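Local coordinates for protein concanavalin B (Canavalia ensiformis, PDB 6CAF) that may act as a carbohydrate-binding protein of jack bean seed, built on the chitinase-like fold of glycosyl hydrolase family 18, at residues Leu73-Glu76 and Gly77-Gly80; Cys87-Leu90 and Glu91-Lys95; Gly141-Lys145 and Val146-Gly150; Gly261-Ile264 and Pro265-Ala268; Ala268-Gly271 and Gln272-Tyr276. All blocks are in the same frame, centred on the assembly; numbering follows the deposited sequence. Where two conformers were deposited one is given.

Contact 1. Residues Leu73-Glu76 and Gly77-Gly80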
# COMPACT_ATOMS: atom_id res chain seq x y z
N LEU A 73 11.47 1.14 13.47
CA LEU A 73 10.06 1.26 13.22
C LEU A 73 9.36 1.89 14.41
O LEU A 73 9.53 1.47 15.55
CB LEU A 73 9.49 -0.12 12.90
CG LEU A 73 8.02 -0.12 12.47
CD1 LEU A 73 7.85 0.56 11.13
CD2 LEU A 73 7.53 -1.54 12.41
N GLU A 74 8.55 2.90 14.13
CA GLU A 74 7.71 3.53 15.13
C GLU A 74 6.31 3.64 14.54
O GLU A 74 6.10 4.30 13.53
CB GLU A 74 8.22 4.95 15.43
CG GLU A 74 9.51 5.00 16.21
CD GLU A 74 9.32 5.13 17.71
OE1 GLU A 74 8.20 4.98 18.22
OE2 GLU A 74 10.32 5.39 18.37
N LEU A 75 5.38 2.95 15.18
CA LEU A 75 3.98 2.98 14.78
C LEU A 75 3.25 3.81 15.83
O LEU A 75 3.28 3.46 17.03
CB LEU A 75 3.42 1.56 14.71
CG LEU A 75 4.10 0.64 13.68
CD1 LEU A 75 3.39 -0.70 13.65
CD2 LEU A 75 4.14 1.27 12.30
N GLU A 76 2.62 4.91 15.39
CA GLU A 76 2.11 5.95 16.28
C GLU A 76 1.14 5.40 17.30
O GLU A 76 0.08 4.87 16.95
CB GLU A 76 1.46 7.05 15.46
CG GLU A 76 1.05 8.27 16.25
CD GLU A 76 0.18 9.20 15.42
OE1 GLU A 76 0.74 9.79 14.41
OE2 GLU A 76 -1.06 9.30 15.76
N GLY A 77 1.51 5.51 18.57
CA GLY A 77 0.65 5.05 19.65
C GLY A 77 0.51 3.54 19.74
O GLY A 77 -0.38 3.04 20.46
N VAL A 78 1.35 2.82 19.00
CA VAL A 78 1.23 1.38 18.91
C VAL A 78 2.53 0.70 19.39
O VAL A 78 2.51 -0.11 20.30
CB VAL A 78 0.92 0.93 17.48
CG1 VAL A 78 0.94 -0.58 17.37
CG2 VAL A 78 -0.43 1.46 17.04
N CYS A 79 3.66 1.07 18.82
CA CYS A 79 4.91 0.45 19.20
C CYS A 79 6.09 1.24 18.75
O CYS A 79 5.99 2.07 17.84
CB CYS A 79 5.03 -0.99 18.69
SG CYS A 79 5.09 -1.12 16.90
N GLY A 80 7.23 0.95 19.38
CA GLY A 80 8.48 1.54 19.04
C GLY A 80 9.08 2.11 20.28
O GLY A 80 8.41 2.18 21.34
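L75 and C79 face each other across a tight hairpin turn in the loop between strand 55-64 and helix 91-99; two backbone hydrogen bonds join them and a third, from V78, completes the turn. The amide of L75 gives its hydrogen to the carbonyl of C79 (N to O 2.9 Å). In return the carbonyl of L75 is gripped twice, by V78 N at 2.8 Å from above the carbonyl plane and by C79 N at 3.0 Å, which lies in that plane on a lone pair. One step back along the chain, the CA of E74 adds a CH-O contact to C79 O.

The apolar contacts gather round L75. Its CD1 lies 3.7 Å from the sulfur C79 SG, and its CB meets V78 CB at 3.8 Å. The C79 sulfur, placed between backbone N and carbonyl carbon (chi1 65°), comes alongside the L75 branch and continues into the disulfide with C87. L75 also packs on I58 and W36, so the turn rests on strands 55-64 and 31-36.

Glycines fill the places where a side chain would collide. G77 turns the chain with positive phi, and a CB on G80 would run into both E74 OE1 and the L73 carbonyl. The bend of the E74 chain brings OE1 to 3.5 Å from G80 CA, and the same oxygen is hydrogen-bonded to S82.

With V78 and C79 both facing L75 across a single antiparallel hydrogen-bonded pair, this is a classic beta bulge, set in a disulfide-linked loop of the GH18 TIM barrel.

Contact 2. Residues Cys87-Leu90 and Glu91-Lys95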
# COMPACT_ATOMS: atom_id res chain seq x y z
N CYS A 87 7.85 -3.23 18.87
CA CYS A 87 7.14 -3.68 17.66
C CYS A 87 7.28 -5.16 17.42
O CYS A 87 6.47 -5.76 16.72
CB CYS A 87 7.58 -2.89 16.44
SG CYS A 87 7.18 -1.11 16.49
N SER A 88 8.27 -5.79 18.05
CA SER A 88 8.45 -7.22 17.88
C SER A 88 7.30 -8.04 18.46
O SER A 88 7.15 -9.22 18.12
CB SER A 88 9.79 -7.65 18.48
OG SER A 88 9.84 -7.35 19.85
N PHE A 89 6.48 -7.43 19.31
CA PHE A 89 5.30 -8.11 19.86
C PHE A 89 4.35 -8.50 18.71
O PHE A 89 3.56 -9.41 18.84
CB PHE A 89 4.55 -7.24 20.92
CG PHE A 89 3.49 -6.27 20.34
CD1 PHE A 89 2.17 -6.67 20.15
CD2 PHE A 89 3.81 -4.96 20.06
CE1 PHE A 89 1.22 -5.78 19.65
CE2 PHE A 89 2.87 -4.07 19.56
CZ PHE A 89 1.58 -4.48 19.35
N LEU A 90 4.48 -7.81 17.57
CA LEU A 90 3.60 -8.08 16.44
C LEU A 90 3.91 -9.35 15.67
O LEU A 90 3.09 -9.81 14.88
CB LEU A 90 3.54 -6.88 15.49
CG LEU A 90 2.87 -5.63 16.03
CD1 LEU A 90 3.21 -4.43 15.17
CD2 LEU A 90 1.37 -5.80 16.12
N GLU A 91 5.05 -9.97 15.95
CA GLU A 91 5.44 -11.15 15.19
C GLU A 91 4.35 -12.21 15.14
O GLU A 91 4.01 -12.71 14.06
CB GLU A 91 6.70 -11.76 15.77
CG GLU A 91 7.20 -13.01 15.05
CD GLU A 91 8.37 -13.70 15.73
OE1 GLU A 91 9.32 -13.01 16.16
OE2 GLU A 91 8.36 -14.94 15.77
N SER A 92 3.81 -12.58 16.30
CA SER A 92 2.82 -13.66 16.31
C SER A 92 1.55 -13.26 15.52
O SER A 92 0.96 -14.10 14.85
CB SER A 92 2.46 -14.04 17.75
OG SER A 92 1.85 -12.96 18.41
N GLN A 93 1.15 -12.00 15.60
CA GLN A 93 -0.02 -11.53 14.89
C GLN A 93 0.21 -11.53 13.38
O GLN A 93 -0.68 -11.90 12.60
CB GLN A 93 -0.47 -10.14 15.36
CG GLN A 93 -1.00 -10.14 16.78
CD GLN A 93 -1.33 -8.77 17.30
OE1 GLN A 93 -2.17 -8.06 16.72
NE2 GLN A 93 -0.72 -8.40 18.42
N ILE A 94 1.40 -11.13 12.97
CA ILE A 94 1.74 -11.17 11.57
C ILE A 94 1.65 -12.60 11.04
O ILE A 94 1.06 -12.88 9.99
CB ILE A 94 3.15 -10.60 11.36
CG1 ILE A 94 3.12 -9.09 11.60
CG2 ILE A 94 3.68 -10.93 9.97
CD1 ILE A 94 4.48 -8.47 11.77
N LYS A 95 2.25 -13.53 11.77
CA LYS A 95 2.27 -14.91 11.33
C LYS A 95 0.86 -15.50 11.29
O LYS A 95 0.55 -16.24 10.35
CB LYS A 95 3.22 -15.73 12.19
CG LYS A 95 4.66 -15.35 11.86
CD LYS A 95 5.70 -16.02 12.72
CE LYS A 95 7.08 -15.77 12.14
NZ LYS A 95 8.12 -16.36 13.00
O HOH W 1 9.04 -11.42 18.38
O HOH W 2 4.91 -11.97 18.96
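F89 and Q93 meet because their first torsions send them to the same flank: F89 CG sits between its backbone N and carbonyl carbon (chi1 88°), and Q93 CG is anti to its own carbonyl carbon (chi1 -68°) with the chain extended beyond. The amide nitrogen Q93 NE2 then comes obliquely to F89 CE1 at 3.5 Å, ring and amide planes turned 55° apart. Q93 OE1 is held by the backbone N of R45. L90 CG lies over one face of the F89 ring, offset toward its rim.

The L90 carbonyl receives I94 N at 2.9 Å in a nearly straight bond, the first full helical turn. I94 CG1 lies only 3.4 Å from L90 O, and I94 CD1 rests 4.2 Å from L90 CB. An alanine here in place of I94 would lack the CG1-CD1 branch and is likely to open a gap beside L90 and L148.

Before that turn, E91 N bonds S88 O at 3.1 Å, continuing the 3-10 segment 87-89 toward the helix. Water 1 links S88 O to E91 OE1, and water 2 links F89 O to S92 N. A salt bridge of 3.1 Å joins K95 NZ to E91 OE2, met from above the carboxylate plane; E91 OE1 also takes the backbone N of K145, and K95 NZ reaches the K145 carbonyl.

In the GH18 barrel L90, just ahead of helix 91-99, packs on L143, and I94 within it on L148, both in the loop ahead of strand 150-154, while Q93 and I94 lie against L44 of helix 44-49.

Contact 3. Residues Gly141-Lys145 and Val146-Gly150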
# COMPACT_ATOMS: atom_id res chain seq x y z
N GLY A 141 14.32 -8.54 13.73
CA GLY A 141 14.20 -7.15 13.31
C GLY A 141 13.12 -6.44 14.10
O GLY A 141 12.63 -6.93 15.12
N PRO A 142 12.75 -5.25 13.63
CA PRO A 142 11.78 -4.45 14.37
C PRO A 142 10.44 -5.14 14.65
O PRO A 142 9.84 -4.88 15.67
CB PRO A 142 11.63 -3.21 13.48
CG PRO A 142 12.99 -3.08 12.84
CD PRO A 142 13.36 -4.49 12.52
N LEU A 143 9.99 -5.99 13.73
CA LEU A 143 8.75 -6.73 13.86
C LEU A 143 8.96 -8.16 14.33
O LEU A 143 8.07 -8.98 14.23
CB LEU A 143 7.96 -6.69 12.53
CG LEU A 143 7.38 -5.32 12.19
CD1 LEU A 143 6.91 -5.30 10.76
CD2 LEU A 143 6.24 -4.96 13.12
N GLY A 144 10.13 -8.43 14.90
CA GLY A 144 10.48 -9.77 15.27
C GLY A 144 11.18 -10.49 14.14
O GLY A 144 11.81 -9.88 13.27
N LYS A 145 11.06 -11.80 14.16
CA LYS A 145 11.64 -12.63 13.12
C LYS A 145 10.50 -13.01 12.17
O LYS A 145 9.65 -13.84 12.51
CB LYS A 145 12.32 -13.87 13.69
CG LYS A 145 13.13 -14.62 12.67
CD LYS A 145 13.98 -15.70 13.33
CE LYS A 145 15.28 -15.13 13.87
NZ LYS A 145 16.17 -16.22 14.36
N VAL A 146 10.45 -12.32 11.04
CA VAL A 146 9.34 -12.44 10.11
C VAL A 146 9.83 -12.52 8.67
O VAL A 146 10.97 -12.12 8.37
CB VAL A 146 8.34 -11.25 10.23
CG1 VAL A 146 7.66 -11.23 11.60
CG2 VAL A 146 9.00 -9.91 9.94
N ALA A 147 8.95 -13.01 7.81
CA ALA A 147 9.13 -12.91 6.38
C ALA A 147 7.87 -12.33 5.80
O ALA A 147 6.91 -13.03 5.50
CB ALA A 147 9.44 -14.25 5.74
N LEU A 148 7.84 -11.02 5.71
CA LEU A 148 6.68 -10.31 5.20
C LEU A 148 6.45 -10.62 3.72
O LEU A 148 7.36 -11.04 3.01
CB LEU A 148 6.81 -8.81 5.41
CG LEU A 148 6.91 -8.36 6.87
CD1 LEU A 148 6.95 -6.84 6.94
CD2 LEU A 148 5.80 -8.90 7.73
N ASP A 149 5.23 -10.38 3.26
CA ASP A 149 4.86 -10.69 1.91
C ASP A 149 5.25 -9.67 0.89
O ASP A 149 5.18 -9.94 -0.31
CB ASP A 149 3.38 -10.95 1.86
CG ASP A 149 2.99 -12.10 2.72
OD1 ASP A 149 3.28 -13.25 2.33
OD2 ASP A 149 2.49 -11.89 3.84
N GLY A 150 5.67 -8.49 1.34
CA GLY A 150 6.07 -7.49 0.39
C GLY A 150 6.50 -6.18 1.02
O GLY A 150 6.36 -5.98 2.23
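L143, third residue of the type I beta turn G141 to G144, meets V146 just beyond it, where the chain runs extended through V146 and A147. The turn is closed by two backbone bonds of 2.9 Å, G144 N to G141 O and G141 N to G144 O. G144, with phi 89°, takes a conformation in which a side chain would press on the preceding carbonyl. V146 CG1 lies 3.5 Å from L143 O, and this buried oxygen has no polar partner in the model.

V146 CG2 approaches L143 CB at 4.3 Å. The turn and the extended run together form the loop that leads from helix 120-135 into strand 150-154, a helix-to-strand connection of the GH18 TIM barrel.

L143 and L148 meet through their CD1 methyls, 4.1 Å apart, the two side chains crossing at about a right angle. The L143 CB bond points toward the later residues, and CG, anti to the carbonyl carbon (chi1 -70°), carries CD1 to L148, which has the same kind of first torsion (chi1 -62°). F134 touches both leucines, and L143 also meets I94, while V104 and L106 of strand 103-109 pack on L148.

Contact 4. Residues Gly261-Ile264 and Pro265-Ala268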
# COMPACT_ATOMS: atom_id res chain seq x y z
N GLY A 261 -10.78 15.92 -0.72
CA GLY A 261 -11.75 15.26 -1.57
C GLY A 261 -11.35 13.87 -2.02
O GLY A 261 -10.27 13.39 -1.69
N GLY A 262 -12.26 13.27 -2.80
CA GLY A 262 -12.04 11.98 -3.40
C GLY A 262 -12.81 10.83 -2.78
O GLY A 262 -12.77 9.74 -3.30
N TYR A 263 -13.48 11.04 -1.66
CA TYR A 263 -14.28 9.97 -1.10
C TYR A 263 -15.37 9.52 -2.06
O TYR A 263 -16.11 10.34 -2.62
CB TYR A 263 -14.90 10.40 0.24
CG TYR A 263 -15.81 9.37 0.87
CD1 TYR A 263 -15.30 8.26 1.49
CD2 TYR A 263 -17.19 9.46 0.75
CE1 TYR A 263 -16.12 7.31 2.04
CE2 TYR A 263 -18.01 8.51 1.28
CZ TYR A 263 -17.46 7.43 1.94
OH TYR A 263 -18.29 6.46 2.47
N ILE A 264 -15.48 8.20 -2.21
CA ILE A 264 -16.48 7.61 -3.07
C ILE A 264 -17.40 6.73 -2.22
O ILE A 264 -16.98 5.73 -1.68
CB ILE A 264 -15.87 6.73 -4.20
CG1 ILE A 264 -14.69 7.42 -4.89
CG2 ILE A 264 -16.96 6.36 -5.18
CD1 ILE A 264 -14.12 6.67 -6.05
N PRO A 265 -18.65 7.12 -2.08
CA PRO A 265 -19.53 6.23 -1.34
C PRO A 265 -19.55 4.83 -1.92
O PRO A 265 -19.49 4.68 -3.14
CB PRO A 265 -20.90 6.90 -1.48
CG PRO A 265 -20.60 8.35 -1.70
CD PRO A 265 -19.35 8.33 -2.53
N PRO A 266 -19.60 3.81 -1.04
CA PRO A 266 -19.54 2.45 -1.58
C PRO A 266 -20.53 2.15 -2.69
O PRO A 266 -20.17 1.50 -3.69
CB PRO A 266 -19.79 1.57 -0.35
CG PRO A 266 -19.17 2.37 0.76
CD PRO A 266 -19.46 3.82 0.43
N SER A 267 -21.78 2.62 -2.56
CA SER A 267 -22.74 2.31 -3.63
C SER A 267 -22.33 2.97 -4.96
O SER A 267 -22.56 2.42 -6.06
CB SER A 267 -24.14 2.76 -3.23
OG SER A 267 -24.20 4.18 -3.15
N ALA A 268 -21.73 4.16 -4.87
CA ALA A 268 -21.25 4.85 -6.07
C ALA A 268 -20.03 4.15 -6.65
O ALA A 268 -19.86 4.06 -7.87
CB ALA A 268 -20.91 6.29 -5.77
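Y263 lays its ring obliquely along the two prolines that lead into helix 266-273. Its CE2 is 3.7 Å from P265 N and 4.0 Å from P265 CG, while the hydroxyl oxygen OH comes to 3.5 Å from P266 CD. The ring crosses both pyrrolidines at a slant, brought there by a CG that stands anti to the backbone N (chi1 177°). A serine in place of Y263 would remove the ring and is likely to open a gap along P265 CG and P266 CD where the ring now lies.

I264 supplies the other apolar contacts of this layer. Its CG2 methyl, likewise anti to the backbone N, reaches A268 CB at 4.0 Å and P265 CD at 4.1 Å. It thereby spans the N-cap proline and the first turn of the helix.

Farther out, Q255 packs on Y263, and Y221 touches I264, P265 and A268. Y300 holds the I264 carbonyl through its hydroxyl and, with I304, covers P266 from helix 300-308.

P265 occupies the N-cap position, and its carbonyl accepts a weak bond from A268 N (2.9 Å). A proline suits the first helical position, P266, where no amide hydrogen is needed within the helix, and here it opens the helix that follows strand 247-252 in the GH18 barrel.

Contact 5. Residues Ala268-Gly271 and Gln272-Tyr276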
# COMPACT_ATOMS: atom_id res chain seq x y z
N ALA A 268 -21.73 4.16 -4.87
CA ALA A 268 -21.25 4.85 -6.07
C ALA A 268 -20.03 4.15 -6.65
O ALA A 268 -19.86 4.06 -7.87
CB ALA A 268 -20.91 6.29 -5.77
N LEU A 269 -19.16 3.65 -5.79
CA LEU A 269 -17.98 2.94 -6.29
C LEU A 269 -18.43 1.74 -7.11
O LEU A 269 -17.98 1.51 -8.25
CB LEU A 269 -17.10 2.51 -5.12
CG LEU A 269 -15.84 1.74 -5.53
CD1 LEU A 269 -14.93 2.59 -6.38
CD2 LEU A 269 -15.08 1.22 -4.32
N ILE A 270 -19.35 0.96 -6.56
CA ILE A 270 -19.80 -0.26 -7.20
C ILE A 270 -20.63 -0.01 -8.44
O ILE A 270 -20.48 -0.66 -9.47
CB ILE A 270 -20.61 -1.10 -6.22
CG1 ILE A 270 -19.69 -1.60 -5.12
CG2 ILE A 270 -21.36 -2.23 -6.92
CD1 ILE A 270 -18.67 -2.61 -5.59
N GLY A 271 -21.50 0.98 -8.36
CA GLY A 271 -22.45 1.21 -9.44
C GLY A 271 -22.03 2.22 -10.49
O GLY A 271 -22.38 2.09 -11.67
N GLN A 272 -21.33 3.26 -10.06
CA GLN A 272 -21.01 4.42 -10.90
C GLN A 272 -19.58 4.43 -11.41
O GLN A 272 -19.31 5.10 -12.39
CB GLN A 272 -21.20 5.76 -10.15
CG GLN A 272 -22.60 6.07 -9.66
CD GLN A 272 -22.67 7.39 -8.89
OE1 GLN A 272 -21.86 8.32 -9.09
NE2 GLN A 272 -23.63 7.47 -7.99
N VAL A 273 -18.66 3.80 -10.68
CA VAL A 273 -17.24 3.93 -10.99
C VAL A 273 -16.65 2.65 -11.56
O VAL A 273 -16.24 2.62 -12.73
CB VAL A 273 -16.44 4.40 -9.76
CG1 VAL A 273 -14.95 4.48 -10.08
CG2 VAL A 273 -16.97 5.75 -9.29
N LEU A 274 -16.64 1.57 -10.79
CA LEU A 274 -15.97 0.38 -11.23
C LEU A 274 -16.41 -0.15 -12.60
O LEU A 274 -15.55 -0.58 -13.39
CB LEU A 274 -16.06 -0.72 -10.17
CG LEU A 274 -15.37 -0.46 -8.83
CD1 LEU A 274 -15.56 -1.64 -7.90
CD2 LEU A 274 -13.90 -0.13 -8.98
N PRO A 275 -17.72 -0.16 -12.89
CA PRO A 275 -18.11 -0.74 -14.17
C PRO A 275 -17.54 -0.03 -15.38
O PRO A 275 -17.51 -0.59 -16.49
CB PRO A 275 -19.65 -0.63 -14.17
CG PRO A 275 -19.99 -0.59 -12.71
CD PRO A 275 -18.89 0.22 -12.10
N TYR A 276 -17.09 1.20 -15.16
CA TYR A 276 -16.71 2.08 -16.22
C TYR A 276 -15.22 2.34 -16.31
O TYR A 276 -14.79 3.22 -17.03
CB TYR A 276 -17.49 3.38 -16.08
CG TYR A 276 -18.96 3.17 -16.20
CD1 TYR A 276 -19.49 2.71 -17.36
CD2 TYR A 276 -19.81 3.35 -15.12
CE1 TYR A 276 -20.85 2.50 -17.49
CE2 TYR A 276 -21.16 3.11 -15.22
CZ TYR A 276 -21.67 2.67 -16.42
OH TYR A 276 -23.01 2.44 -16.56
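L269 and L274 are linked by an i to i+5 backbone bond, L274 N to L269 O at 2.9 Å, in a wider pi-type turn of helix 266-273, beside an i to i+4 bond of 2.8 Å from Q272 N to the A268 carbonyl, which also takes a weak bond from V273 N.

The side chains of the two leucines cross obliquely, L269 CD1 lying 3.9 Å from L274 CD2. L269 CD1 is also 4.1 Å from V273 CB; with CG turned anti to the backbone N (chi1 179°), the branch of L269 comes back toward the later residues although its CB points away from them. I270 CD1 touches L274 CD1 at 4.0 Å. The widened turn lies in the helix that follows strand 247-252 of the GH18 TIM barrel: L269 and L274 pack on L251 and L249 of that strand, while L269 and I270 also meet I304 of helix 300-308.

P275, which has no amide hydrogen to offer, brings CD to 3.2 Å from I270 O and follows L274 in the 3-10 segment 274-275. In one of its two conformers the extended Q272 chain sets NE2 3.7 Å from A268 CB, with OE1 held by the Y221 hydroxyl. The Y276 ring has P275 CB over one face, offset toward the rim, and Q272 C at its edge.

The five contacts form two clusters in the barrel. Contacts 1, 2 and 3 meet one another: the disulfide between C79 SG and C87 SG (2.1 Å) ties contact 1 to contact 2, L73 CD2 packs on L143 CD2 at 3.7 Å between contacts 1 and 3, and E91 CB lies 3.5 Å from L143 O between contacts 2 and 3, whose centres are about 8 Å apart. Contacts 4 and 5 follow on along helix 266-273, sharing A268, with I264 CG2 3.5 Å from L269 N and centres about 10 Å apart. The clusters do not touch; contacts 1 and 5 lie on opposite sides of the chain's centre, their centres about 36 Å apart.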